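Local coordinates for aminotransferase, class III (Thermomicrobium roseum, PDB 6IO1), which probably transfers amino groups between amines and carbonyl compounds with pyridoxal 5'-phosphate, as a thermostable (S)-enantioselective omega-transaminase, at residues E372-G375 / L380-E383; V384-D387 / K391-F394; Y134-K139 / G254-L259; R144-S149 / E214-E219. All blocks are in the same frame, centred on the assembly; numbering follows the deposited sequence.

Interaction 1: E372-G375 / L380-E383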
loop_
_atom_site.group_PDB
_atom_site.type_symbol
_atom_site.label_atom_id
_atom_site.label_comp_id
_atom_site.label_asym_id
_atom_site.label_seq_id
_atom_site.Cartn_x
_atom_site.Cartn_y
_atom_site.Cartn_z
ATOM N N GLU B 372 -5.774 7.928 -33.665
ATOM C CA GLU B 372 -6.647 6.781 -33.455
ATOM C C GLU B 372 -7.466 6.977 -32.187
ATOM O O GLU B 372 -6.960 7.470 -31.176
ATOM C CB GLU B 372 -5.846 5.475 -33.357
ATOM C CG GLU B 372 -6.697 4.259 -33.013
ATOM C CD GLU B 372 -5.898 2.977 -32.945
ATOM O OE1 GLU B 372 -5.332 2.692 -31.874
ATOM O OE2 GLU B 372 -5.841 2.249 -33.959
ATOM N N VAL B 373 -8.727 6.563 -32.244
ATOM C CA VAL B 373 -9.592 6.485 -31.073
ATOM C C VAL B 373 -9.842 5.011 -30.792
ATOM O O VAL B 373 -10.335 4.282 -31.663
ATOM C CB VAL B 373 -10.911 7.239 -31.287
ATOM C CG1 VAL B 373 -11.838 7.031 -30.100
ATOM C CG2 VAL B 373 -10.646 8.719 -31.515
ATOM N N ARG B 374 -9.499 4.566 -29.585
ATOM C CA ARG B 374 -9.647 3.162 -29.233
ATOM C C ARG B 374 -10.268 3.049 -27.851
ATOM O O ARG B 374 -10.194 3.976 -27.044
ATOM C CB ARG B 374 -8.304 2.417 -29.282
ATOM C CG ARG B 374 -7.213 3.012 -28.409
ATOM C CD ARG B 374 -5.908 2.261 -28.602
ATOM N NE ARG B 374 -4.810 2.847 -27.837
ATOM C CZ ARG B 374 -4.004 3.800 -28.294
ATOM N NH1 ARG B 374 -4.166 4.272 -29.524
ATOM N NH2 ARG B 374 -3.029 4.272 -27.530
ATOM N N GLY B 375 -10.923 1.923 -27.598
ATOM C CA GLY B 375 -11.526 1.718 -26.298
ATOM C C GLY B 375 -12.063 0.318 -26.128
ATOM O O GLY B 375 -12.368 -0.380 -27.101
ATOM N N LEU B 380 -11.285 4.408 -22.570
ATOM C CA LEU B 380 -11.195 4.996 -23.900
ATOM C C LEU B 380 -9.993 5.925 -23.989
ATOM O O LEU B 380 -9.576 6.526 -22.997
ATOM C CB LEU B 380 -12.477 5.758 -24.265
ATOM C CG LEU B 380 -13.761 4.924 -24.290
ATOM C CD1 LEU B 380 -14.646 5.255 -23.097
ATOM C CD2 LEU B 380 -14.516 5.117 -25.596
ATOM N N LEU B 381 -9.443 6.038 -25.200
ATOM C CA LEU B 381 -8.296 6.896 -25.454
ATOM C C LEU B 381 -8.395 7.505 -26.847
ATOM O O LEU B 381 -8.730 6.821 -27.822
ATOM C CB LEU B 381 -6.975 6.129 -25.317
ATOM C CG LEU B 381 -5.696 6.973 -25.278
ATOM C CD1 LEU B 381 -4.695 6.373 -24.316
ATOM C CD2 LEU B 381 -5.072 7.112 -26.658
ATOM N N VAL B 382 -8.099 8.800 -26.913
ATOM C CA VAL B 382 -7.932 9.556 -28.147
ATOM C C VAL B 382 -6.448 9.877 -28.266
ATOM O O VAL B 382 -5.923 10.692 -27.495
ATOM C CB VAL B 382 -8.775 10.838 -28.149
ATOM C CG1 VAL B 382 -8.535 11.634 -29.426
ATOM C CG2 VAL B 382 -10.251 10.514 -27.974
ATOM N N GLU B 383 -5.763 9.216 -29.201
ATOM C CA GLU B 383 -4.343 9.436 -29.436
ATOM C C GLU B 383 -4.169 10.605 -30.398
ATOM O O GLU B 383 -4.692 10.578 -31.517
ATOM C CB GLU B 383 -3.685 8.176 -29.998
ATOM C CG GLU B 383 -2.218 8.356 -30.355
ATOM C CD GLU B 383 -1.471 7.041 -30.454
ATOM O OE1 GLU B 383 -2.029 6.004 -30.038
ATOM O OE2 GLU B 383 -0.323 7.044 -30.946
#
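The guanidinium of Arg374 has Leu381 CD2 over one face, 3.6 Å from Arg374 NH2 and offset toward the rim, while the carboxylate of Glu383 meets its edge in plane. These residues belong to the beta hairpin of strands 370-376 and 379-384, at one end of a mixed sheet, and occupy the same sheet face as Glu372. Both Arg374 NH1 and Arg374 NH2 reach a single oxygen, Glu383 OE1, at 2.8 Å and 3.2 Å, with the carboxylate turned 79° from the guanidinium plane. Arg374 CG stands between its own backbone N and carbonyl carbon (chi1 56°), and the chain then runs extended to NE, carrying the charge past Leu381, its paired residue, to Glu383. Within its own strand Arg374 NH1 also bridges to Glu372 OE1 at 3.1 Å, completing a three-residue salt-bridge network. Around it, Arg374 NE and NH2 donate to the carbonyls of Val235 and Gly234, and Glu383 is shared with Tyr188 and Arg191. A leucine in place of Arg374 would probably leave Glu372 and Glu383 as like charges without the cation between them, and deprive both carbonyls of their donor. On the other face Val373 and Val382 lie side by side. Beneath the network the Arg374-Leu381 pair is closed by two backbone bonds, Arg374 N to Leu381 O at 3.0 Å and Leu381 N to Arg374 O at 2.9 Å.

Interaction 2: V384-D387 / K391-F394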
loop_
_atom_site.group_PDB
_atom_site.type_symbol
_atom_site.label_atom_id
_atom_site.label_comp_id
_atom_site.label_asym_id
_atom_site.label_seq_id
_atom_site.Cartn_x
_atom_site.Cartn_y
_atom_site.Cartn_z
ATOM N N VAL B 384 -3.437 11.625 -29.961
ATOM C CA VAL B 384 -3.256 12.854 -30.722
ATOM C C VAL B 384 -1.905 12.812 -31.420
ATOM O O VAL B 384 -0.889 12.453 -30.811
ATOM C CB VAL B 384 -3.370 14.088 -29.811
ATOM C CG1 VAL B 384 -2.957 15.348 -30.556
ATOM C CG2 VAL B 384 -4.789 14.219 -29.278
ATOM N N VAL B 385 -1.895 13.172 -32.705
ATOM C CA VAL B 385 -0.694 13.198 -33.525
ATOM C C VAL B 385 -0.678 14.512 -34.293
ATOM O O VAL B 385 -1.714 15.140 -34.515
ATOM C CB VAL B 385 -0.612 12.006 -34.503
ATOM C CG1 VAL B 385 -0.447 10.698 -33.744
ATOM C CG2 VAL B 385 -1.842 11.965 -35.396
ATOM N N ARG B 386 0.523 14.939 -34.683
ATOM C CA ARG B 386 0.632 16.151 -35.486
ATOM C C ARG B 386 0.006 15.954 -36.862
ATOM O O ARG B 386 -0.604 16.877 -37.413
ATOM C CB ARG B 386 2.098 16.567 -35.620
ATOM C CG ARG B 386 2.823 16.740 -34.295
ATOM C CD ARG B 386 4.168 17.422 -34.488
ATOM N NE ARG B 386 4.050 18.866 -34.668
ATOM C CZ ARG B 386 5.076 19.674 -34.923
ATOM N NH1 ARG B 386 6.302 19.181 -35.037
ATOM N NH2 ARG B 386 4.875 20.976 -35.067
ATOM N N ASP B 387 0.148 14.757 -37.427
ATOM C CA ASP B 387 -0.323 14.456 -38.770
ATOM C C ASP B 387 -0.727 12.991 -38.835
ATOM O O ASP B 387 -0.010 12.127 -38.324
ATOM C CB ASP B 387 0.749 14.771 -39.818
ATOM C CG ASP B 387 0.312 14.424 -41.223
ATOM O OD1 ASP B 387 -0.598 15.098 -41.750
ATOM O OD2 ASP B 387 0.885 13.481 -41.804
ATOM N N LYS B 391 2.001 10.339 -38.356
ATOM C CA LYS B 391 1.755 9.701 -37.063
ATOM C C LYS B 391 2.704 10.190 -35.982
ATOM O O LYS B 391 2.814 9.564 -34.921
ATOM C CB LYS B 391 1.842 8.174 -37.147
ATOM C CG LYS B 391 0.645 7.484 -37.757
ATOM C CD LYS B 391 0.869 5.981 -37.722
ATOM C CE LYS B 391 -0.355 5.201 -38.160
ATOM N NZ LYS B 391 -0.151 3.736 -37.967
ATOM N N GLU B 392 3.362 11.320 -36.255
ATOM C CA GLU B 392 4.346 11.915 -35.315
ATOM C C GLU B 392 3.652 12.545 -34.100
ATOM O O GLU B 392 2.665 13.284 -34.280
ATOM C CB GLU B 392 5.202 12.954 -36.042
ATOM C CG GLU B 392 4.390 14.070 -36.674
ATOM C CD GLU B 392 5.220 15.175 -37.303
ATOM O OE1 GLU B 392 4.667 15.933 -38.124
ATOM O OE2 GLU B 392 6.417 15.277 -36.967
ATOM N N LYS B 393 4.206 12.269 -32.917
ATOM C CA LYS B 393 3.811 12.802 -31.632
ATOM C C LYS B 393 4.240 14.260 -31.551
ATOM O O LYS B 393 5.228 14.674 -32.161
ATOM C CB LYS B 393 4.463 11.918 -30.562
ATOM C CG LYS B 393 3.538 10.808 -30.127
ATOM C CD LYS B 393 4.149 9.892 -29.140
ATOM C CE LYS B 393 3.023 9.033 -28.744
ATOM N NZ LYS B 393 2.408 8.230 -29.725
ATOM N N PHE B 394 3.481 15.049 -30.809
ATOM C CA PHE B 394 3.878 16.435 -30.626
ATOM C C PHE B 394 5.144 16.479 -29.760
ATOM O O PHE B 394 5.275 15.695 -28.812
ATOM C CB PHE B 394 2.726 17.227 -29.990
ATOM C CG PHE B 394 1.689 17.733 -30.969
ATOM C CD1 PHE B 394 0.582 16.965 -31.289
ATOM C CD2 PHE B 394 1.800 18.999 -31.533
ATOM C CE1 PHE B 394 -0.380 17.433 -32.169
ATOM C CE2 PHE B 394 0.840 19.473 -32.416
ATOM C CZ PHE B 394 -0.250 18.686 -32.733
HETATM O O HOH W 1 1.140 14.004 -29.502
#
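Arg386 lays its aliphatic chain over the ring of Phe394: Arg386 CG sits 3.5 Å from the centroid of the Phe394 ring and only 7° off the normal, a well-centred CH-pi contact. The same ring meets Val384 obliquely, with Phe394 CE1 3.7 Å from Val384 CG1. Glu392 presses against the root of the arginine, its CG 3.5 Å from Arg386 CB. Their opposite charges, with Arg386 NH1 4.4 Å from Glu392 OE2, are beyond a salt bridge and would probably attract only weakly. A bend at chi3 (78°) turns the guanidinium off the line of its methylenes, leaving its plane 43° from that of the ring.

Two short backbone bonds hold these side chains in place. Arg386 N donates to Glu392 O at 2.7 Å, and Lys391 N donates to Asp387 O at 2.7 Å. Water 1 adds a third link, giving a hydrogen to Val384 O and accepting one from Phe394 N. Farther out, Ser390 steadies the turn: its N binds Asp387 OD2 and its OG takes the Glu392 N-H, while Lys391 NZ is anchored by Glu194.

The folded-back loop follows strand 379-384 and precedes helix 400-410; Val384 and Phe394 both pack on Leu450 of helix 432-450, Val384 also touches Leu446 there, and Phe394 stacks with Phe398.

Interaction 3: Y134-K139 / G254-L259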
loop_
_atom_site.group_PDB
_atom_site.type_symbol
_atom_site.label_atom_id
_atom_site.label_comp_id
_atom_site.label_asym_id
_atom_site.label_seq_id
_atom_site.Cartn_x
_atom_site.Cartn_y
_atom_site.Cartn_z
ATOM N N TYR B 134 7.479 -17.698 -4.292
ATOM C CA TYR B 134 7.408 -18.574 -3.125
ATOM C C TYR B 134 6.795 -19.924 -3.479
ATOM O O TYR B 134 7.187 -20.957 -2.927
ATOM C CB TYR B 134 6.603 -17.881 -2.026
ATOM C CG TYR B 134 6.475 -18.648 -0.733
ATOM C CD1 TYR B 134 7.595 -19.101 -0.050
ATOM C CD2 TYR B 134 5.225 -18.904 -0.184
ATOM C CE1 TYR B 134 7.474 -19.795 1.138
ATOM C CE2 TYR B 134 5.094 -19.594 1.002
ATOM C CZ TYR B 134 6.219 -20.038 1.660
ATOM O OH TYR B 134 6.088 -20.729 2.843
ATOM N N TYR B 135 5.814 -19.928 -4.383
ATOM C CA TYR B 135 5.200 -21.170 -4.836
ATOM C C TYR B 135 6.227 -22.057 -5.516
ATOM O O TYR B 135 6.329 -23.254 -5.220
ATOM C CB TYR B 135 4.036 -20.851 -5.779
ATOM C CG TYR B 135 3.520 -22.016 -6.601
ATOM C CD1 TYR B 135 2.507 -22.833 -6.120
ATOM C CD2 TYR B 135 4.027 -22.279 -7.870
ATOM C CE1 TYR B 135 2.023 -23.890 -6.870
ATOM C CE2 TYR B 135 3.551 -23.336 -8.626
ATOM C CZ TYR B 135 2.549 -24.136 -8.121
ATOM O OH TYR B 135 2.071 -25.187 -8.869
ATOM N N TRP B 136 7.002 -21.486 -6.440
ATOM C CA TRP B 136 8.045 -22.279 -7.088
ATOM C C TRP B 136 9.125 -22.701 -6.095
ATOM O O TRP B 136 9.689 -23.795 -6.210
ATOM C CB TRP B 136 8.641 -21.515 -8.266
ATOM C CG TRP B 136 7.699 -21.454 -9.428
ATOM C CD1 TRP B 136 7.198 -20.332 -10.015
ATOM C CD2 TRP B 136 7.125 -22.565 -10.133
ATOM N NE1 TRP B 136 6.357 -20.671 -11.047
ATOM C CE2 TRP B 136 6.294 -22.036 -11.139
ATOM C CE3 TRP B 136 7.237 -23.955 -10.013
ATOM C CZ2 TRP B 136 5.580 -22.845 -12.020
ATOM C CZ3 TRP B 136 6.525 -24.757 -10.889
ATOM C CH2 TRP B 136 5.708 -24.200 -11.879
ATOM N N TRP B 137 9.428 -21.845 -5.114
ATOM C CA TRP B 137 10.397 -22.205 -4.081
ATOM C C TRP B 137 9.928 -23.413 -3.278
ATOM O O TRP B 137 10.716 -24.319 -2.986
ATOM C CB TRP B 137 10.640 -21.005 -3.163
ATOM C CG TRP B 137 11.709 -21.207 -2.125
ATOM C CD1 TRP B 137 13.059 -21.123 -2.311
ATOM C CD2 TRP B 137 11.514 -21.501 -0.736
ATOM N NE1 TRP B 137 13.716 -21.358 -1.127
ATOM C CE2 TRP B 137 12.791 -21.592 -0.145
ATOM C CE3 TRP B 137 10.385 -21.702 0.064
ATOM C CZ2 TRP B 137 12.969 -21.875 1.208
ATOM C CZ3 TRP B 137 10.564 -21.983 1.408
ATOM C CH2 TRP B 137 11.846 -22.067 1.966
ATOM N N LEU B 138 8.645 -23.438 -2.910
ATOM C CA LEU B 138 8.096 -24.574 -2.176
ATOM C C LEU B 138 8.102 -25.844 -3.018
ATOM O O LEU B 138 8.161 -26.951 -2.471
ATOM C CB LEU B 138 6.676 -24.258 -1.709
ATOM C CG LEU B 138 6.536 -23.275 -0.545
ATOM C CD1 LEU B 138 5.077 -22.907 -0.337
ATOM C CD2 LEU B 138 7.129 -23.857 0.727
ATOM N N LYS B 139 8.040 -25.707 -4.340
ATOM C CA LYS B 139 8.049 -26.851 -5.241
ATOM C C LYS B 139 9.450 -27.384 -5.503
ATOM O O LYS B 139 9.599 -28.323 -6.294
ATOM C CB LYS B 139 7.388 -26.480 -6.570
ATOM C CG LYS B 139 5.896 -26.204 -6.477
ATOM C CD LYS B 139 5.113 -27.468 -6.170
ATOM C CE LYS B 139 3.670 -27.340 -6.633
ATOM N NZ LYS B 139 2.795 -28.376 -6.022
ATOM N N GLY B 254 4.325 -24.280 -18.438
ATOM C CA GLY B 254 4.042 -24.332 -17.018
ATOM C C GLY B 254 4.177 -23.010 -16.302
ATOM O O GLY B 254 4.136 -22.981 -15.067
ATOM N N ILE B 255 4.340 -21.917 -17.045
ATOM C CA ILE B 255 4.520 -20.600 -16.449
ATOM C C ILE B 255 3.188 -20.093 -15.910
ATOM O O ILE B 255 2.158 -20.160 -16.593
ATOM C CB ILE B 255 5.117 -19.635 -17.485
ATOM C CG1 ILE B 255 6.525 -20.090 -17.875
ATOM C CG2 ILE B 255 5.137 -18.216 -16.958
ATOM C CD1 ILE B 255 7.043 -19.457 -19.145
ATOM N N LEU B 256 3.203 -19.591 -14.678
ATOM C CA LEU B 256 1.994 -19.055 -14.070
ATOM C C LEU B 256 1.551 -17.785 -14.787
ATOM O O LEU B 256 2.366 -17.023 -15.312
ATOM C CB LEU B 256 2.224 -18.751 -12.588
ATOM C CG LEU B 256 2.649 -19.894 -11.667
ATOM C CD1 LEU B 256 2.816 -19.388 -10.242
ATOM C CD2 LEU B 256 1.644 -21.033 -11.719
ATOM N N LEU B 257 0.240 -17.568 -14.817
ATOM C CA LEU B 257 -0.342 -16.370 -15.407
ATOM C C LEU B 257 -0.918 -15.498 -14.300
ATOM O O LEU B 257 -1.845 -15.913 -13.596
ATOM C CB LEU B 257 -1.424 -16.726 -16.426
ATOM C CG LEU B 257 -2.238 -15.538 -16.939
ATOM C CD1 LEU B 257 -1.340 -14.515 -17.620
ATOM C CD2 LEU B 257 -3.324 -16.009 -17.881
ATOM N N ILE B 258 -0.371 -14.297 -14.152
ATOM C CA ILE B 258 -0.882 -13.303 -13.218
ATOM C C ILE B 258 -1.649 -12.272 -14.033
ATOM O O ILE B 258 -1.058 -11.523 -14.819
ATOM C CB ILE B 258 0.244 -12.646 -12.410
ATOM C CG1 ILE B 258 1.044 -13.701 -11.645
ATOM C CG2 ILE B 258 -0.323 -11.606 -11.455
ATOM C CD1 ILE B 258 2.304 -13.160 -11.005
ATOM N N LEU B 259 -2.966 -12.227 -13.857
ATOM C CA LEU B 259 -3.810 -11.276 -14.566
ATOM C C LEU B 259 -4.064 -10.074 -13.667
ATOM O O LEU B 259 -4.606 -10.218 -12.566
ATOM C CB LEU B 259 -5.128 -11.918 -14.995
ATOM C CG LEU B 259 -5.743 -11.299 -16.250
ATOM C CD1 LEU B 259 -4.821 -11.480 -17.447
ATOM C CD2 LEU B 259 -7.112 -11.890 -16.526
#
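Leu256 supplies the apolar part of the contact, wedged against two consecutive aromatic residues of helix 121-138. Its CD1 lies 3.9 Å from Tyr135 CD2, and its CG approaches the indole obliquely, 3.8 Å from Trp136 NE1. The leucine and the tryptophan slide past each other in opposite directions, each aimed at the other's segment.

Aromatic contact within the helix sets the shape of this surface. Tyr135 CE2 stands 3.7 Å above the Trp136 ring, over its centre, and the tyrosine thus offers its edge to the indole face. The tyrosine CG is anti to its backbone N (chi1 165°) whereas the tryptophan CG lies beside its own (chi1 -73°), consistent with the two rings meeting edge to face.

A carbonyl also approaches the ring edge: Gly254 O lies near the indole plane, 3.4 Å from Trp136 CZ2, a van der Waals contact and not a hydrogen bond; Gly254 ends helix 242-253 in a Schellman motif with positive phi.

Hydrogen bonds go outside the two segments: Trp136 NE1 donates to Ala222 O, and Tyr135 OH bonds Glu306. A valine at Trp136 would probably leave that Ala222 carbonyl without its indole donor and open a gap beside Leu256.

The helix thus covers a face of the seven-stranded sheet in this fold-type I enzyme. Leu256 and the two rings meet through dispersion forces, while the buried indole N-H is satisfied by the adjacent strand 221-226.

Interaction 4: R144-S149 / E214-E219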
loop_
_atom_site.group_PDB
_atom_site.type_symbol
_atom_site.label_atom_id
_atom_site.label_comp_id
_atom_site.label_asym_id
_atom_site.label_seq_id
_atom_site.Cartn_x
_atom_site.Cartn_y
_atom_site.Cartn_z
ATOM N N ARG B 144 13.381 -20.506 -10.297
ATOM C CA ARG B 144 12.229 -20.051 -11.077
ATOM C C ARG B 144 11.707 -18.752 -10.468
ATOM O O ARG B 144 10.760 -18.732 -9.679
ATOM C CB ARG B 144 11.158 -21.134 -11.108
ATOM C CG ARG B 144 10.171 -21.015 -12.250
ATOM C CD ARG B 144 9.623 -22.375 -12.645
ATOM N NE ARG B 144 8.886 -22.318 -13.904
ATOM C CZ ARG B 144 8.396 -23.382 -14.532
ATOM N NH1 ARG B 144 7.748 -23.235 -15.679
ATOM N NH2 ARG B 144 8.560 -24.593 -14.018
ATOM N N VAL B 145 12.349 -17.642 -10.840
ATOM C CA VAL B 145 12.037 -16.357 -10.218
ATOM C C VAL B 145 11.762 -15.257 -11.240
ATOM O O VAL B 145 11.233 -14.197 -10.886
ATOM C CB VAL B 145 13.173 -15.924 -9.273
ATOM C CG1 VAL B 145 13.344 -16.929 -8.142
ATOM C CG2 VAL B 145 14.471 -15.756 -10.047
ATOM N N LYS B 146 12.116 -15.485 -12.503
ATOM C CA LYS B 146 11.961 -14.444 -13.514
ATOM C C LYS B 146 10.489 -14.130 -13.764
ATOM O O LYS B 146 9.644 -15.024 -13.775
ATOM C CB LYS B 146 12.634 -14.862 -14.820
ATOM C CG LYS B 146 14.132 -15.080 -14.703
ATOM C CD LYS B 146 14.746 -15.407 -16.054
ATOM C CE LYS B 146 16.180 -15.889 -15.906
ATOM N NZ LYS B 146 16.735 -16.378 -17.199
ATOM N N ILE B 147 10.183 -12.855 -13.987
ATOM C CA ILE B 147 8.815 -12.409 -14.221
ATOM C C ILE B 147 8.733 -11.799 -15.612
ATOM O O ILE B 147 9.497 -10.883 -15.941
ATOM C CB ILE B 147 8.352 -11.399 -13.155
ATOM C CG1 ILE B 147 8.399 -12.034 -11.763
ATOM C CG2 ILE B 147 6.949 -10.899 -13.471
ATOM C CD1 ILE B 147 7.268 -13.005 -11.493
ATOM N N LEU B 148 7.808 -12.305 -16.422
ATOM C CA LEU B 148 7.580 -11.779 -17.760
ATOM C C LEU B 148 6.562 -10.647 -17.704
ATOM O O LEU B 148 5.489 -10.794 -17.111
ATOM C CB LEU B 148 7.095 -12.879 -18.704
ATOM C CG LEU B 148 8.127 -13.916 -19.152
ATOM C CD1 LEU B 148 7.446 -15.070 -19.871
ATOM C CD2 LEU B 148 9.186 -13.279 -20.039
ATOM N N SER B 149 6.905 -9.523 -18.331
ATOM C CA SER B 149 6.027 -8.368 -18.421
ATOM C C SER B 149 6.165 -7.791 -19.823
ATOM O O SER B 149 6.912 -8.311 -20.656
ATOM C CB SER B 149 6.353 -7.329 -17.342
ATOM O OG SER B 149 5.345 -6.334 -17.276
ATOM N N GLU B 214 12.440 -19.531 -24.664
ATOM C CA GLU B 214 13.551 -20.423 -24.985
ATOM C C GLU B 214 14.900 -19.805 -24.623
ATOM O O GLU B 214 15.779 -20.496 -24.097
ATOM C CB GLU B 214 13.502 -20.815 -26.461
ATOM C CG GLU B 214 12.417 -21.834 -26.780
ATOM C CD GLU B 214 12.435 -23.023 -25.834
ATOM O OE1 GLU B 214 13.322 -23.888 -25.982
ATOM O OE2 GLU B 214 11.564 -23.089 -24.940
ATOM N N ARG B 215 15.096 -18.515 -24.913
ATOM C CA ARG B 215 16.365 -17.866 -24.577
ATOM C C ARG B 215 16.606 -17.866 -23.080
ATOM O O ARG B 215 17.692 -18.227 -22.605
ATOM C CB ARG B 215 16.375 -16.433 -25.070
ATOM C CG ARG B 215 17.693 -15.749 -24.987
ATOM C CD ARG B 215 17.414 -14.290 -25.278
ATOM N NE ARG B 215 16.608 -13.576 -24.275
ATOM C CZ ARG B 215 15.767 -12.563 -24.530
ATOM N NH1 ARG B 215 15.573 -12.105 -25.766
ATOM N NH2 ARG B 215 15.106 -11.993 -23.531
ATOM N N GLU B 216 15.625 -17.359 -22.337
ATOM C CA GLU B 216 15.721 -17.274 -20.857
ATOM C C GLU B 216 15.775 -18.675 -20.237
ATOM O O GLU B 216 16.532 -18.860 -19.266
ATOM C CB GLU B 216 14.530 -16.486 -20.305
ATOM C CG GLU B 216 14.520 -15.031 -20.736
ATOM C CD GLU B 216 15.741 -14.236 -20.308
ATOM O OE1 GLU B 216 16.465 -14.704 -19.407
ATOM O OE2 GLU B 216 15.967 -13.150 -20.878
ATOM N N GLY B 217 15.033 -19.627 -20.813
ATOM C CA GLY B 217 14.870 -20.927 -20.206
ATOM C C GLY B 217 13.594 -20.975 -19.399
ATOM O O GLY B 217 13.451 -20.245 -18.414
ATOM N N SER B 218 12.652 -21.822 -19.819
ATOM C CA SER B 218 11.341 -21.861 -19.178
ATOM C C SER B 218 11.442 -22.214 -17.701
ATOM O O SER B 218 10.620 -21.756 -16.897
ATOM C CB SER B 218 10.433 -22.856 -19.900
ATOM O OG SER B 218 10.787 -24.191 -19.585
ATOM N N GLU B 219 12.436 -23.019 -17.322
ATOM C CA GLU B 219 12.572 -23.439 -15.932
ATOM C C GLU B 219 12.971 -22.302 -15.002
ATOM O O GLU B 219 12.938 -22.488 -13.780
ATOM C CB GLU B 219 13.590 -24.579 -15.820
ATOM C CG GLU B 219 15.042 -24.175 -16.050
ATOM C CD GLU B 219 15.389 -24.009 -17.519
ATOM O OE1 GLU B 219 16.487 -23.490 -17.812
ATOM O OE2 GLU B 219 14.567 -24.394 -18.378
#
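Parallel strand 146-150 is tied to the C-terminal end of helix 198-216 by Lys146, whose extended chain carries NZ to Glu216 OE1 at 2.8 Å. This salt bridge uses the anti lone pair of that oxygen. A weak second bond joins Lys146 NZ to Glu216 O at 3.2 Å, so the ammonium lies at the helix's carbonyl end, where its charge would probably be favoured. The glutamate's other oxygen is held by a neighbour on the helix, Arg215 NH2 to Glu216 OE2 at 3.0 Å, making a three-residue network.

Beyond Gly217, which leaves the helix with positive phi, the chain passes Arg144. Glu219 O lies 3.5 Å from Arg144 CB, alongside its methylenes, and Ser218 O sits over one face of the guanidinium. That group's own hydrogen bonds point elsewhere: NE to Ile221 O, NH1 to Tyr253 O and NH2 to Gln141 OE1.

The chain continues through this turn, with a short 3-10 segment, into strand 221-226, which pairs in parallel with strand 146-150. Helix 198-216 thereby links strands 181-184 and 221-226 on either side of strand 146-150, a beta-alpha-beta crossover characteristic of the large domain of fold-type I aminotransferases.

The four contacts form two pairs. Interactions 3 and 4, with centres 11 Å apart, both reach the seven-stranded sheet including strands 146-150, 221-226 and 256-260; they touch where Arg144 packs on Trp136 in a cation-pi contact. Along the chain, both segments of interaction 4 fall between those of interaction 3. Interactions 1 and 2 come later in succession, their centres 14 Å apart, on the hairpin 370-376/379-384 and the loop that leaves it, linked by a long, weak ion pair of Glu383 with Lys393. Centres in different pairs lie 33 to 42 Å apart. Helix 121-138 and strand 256-260 carry cofactor-pocket residues (Asn125, Asp260), so interaction 3 joins two elements that reach the bound PMP.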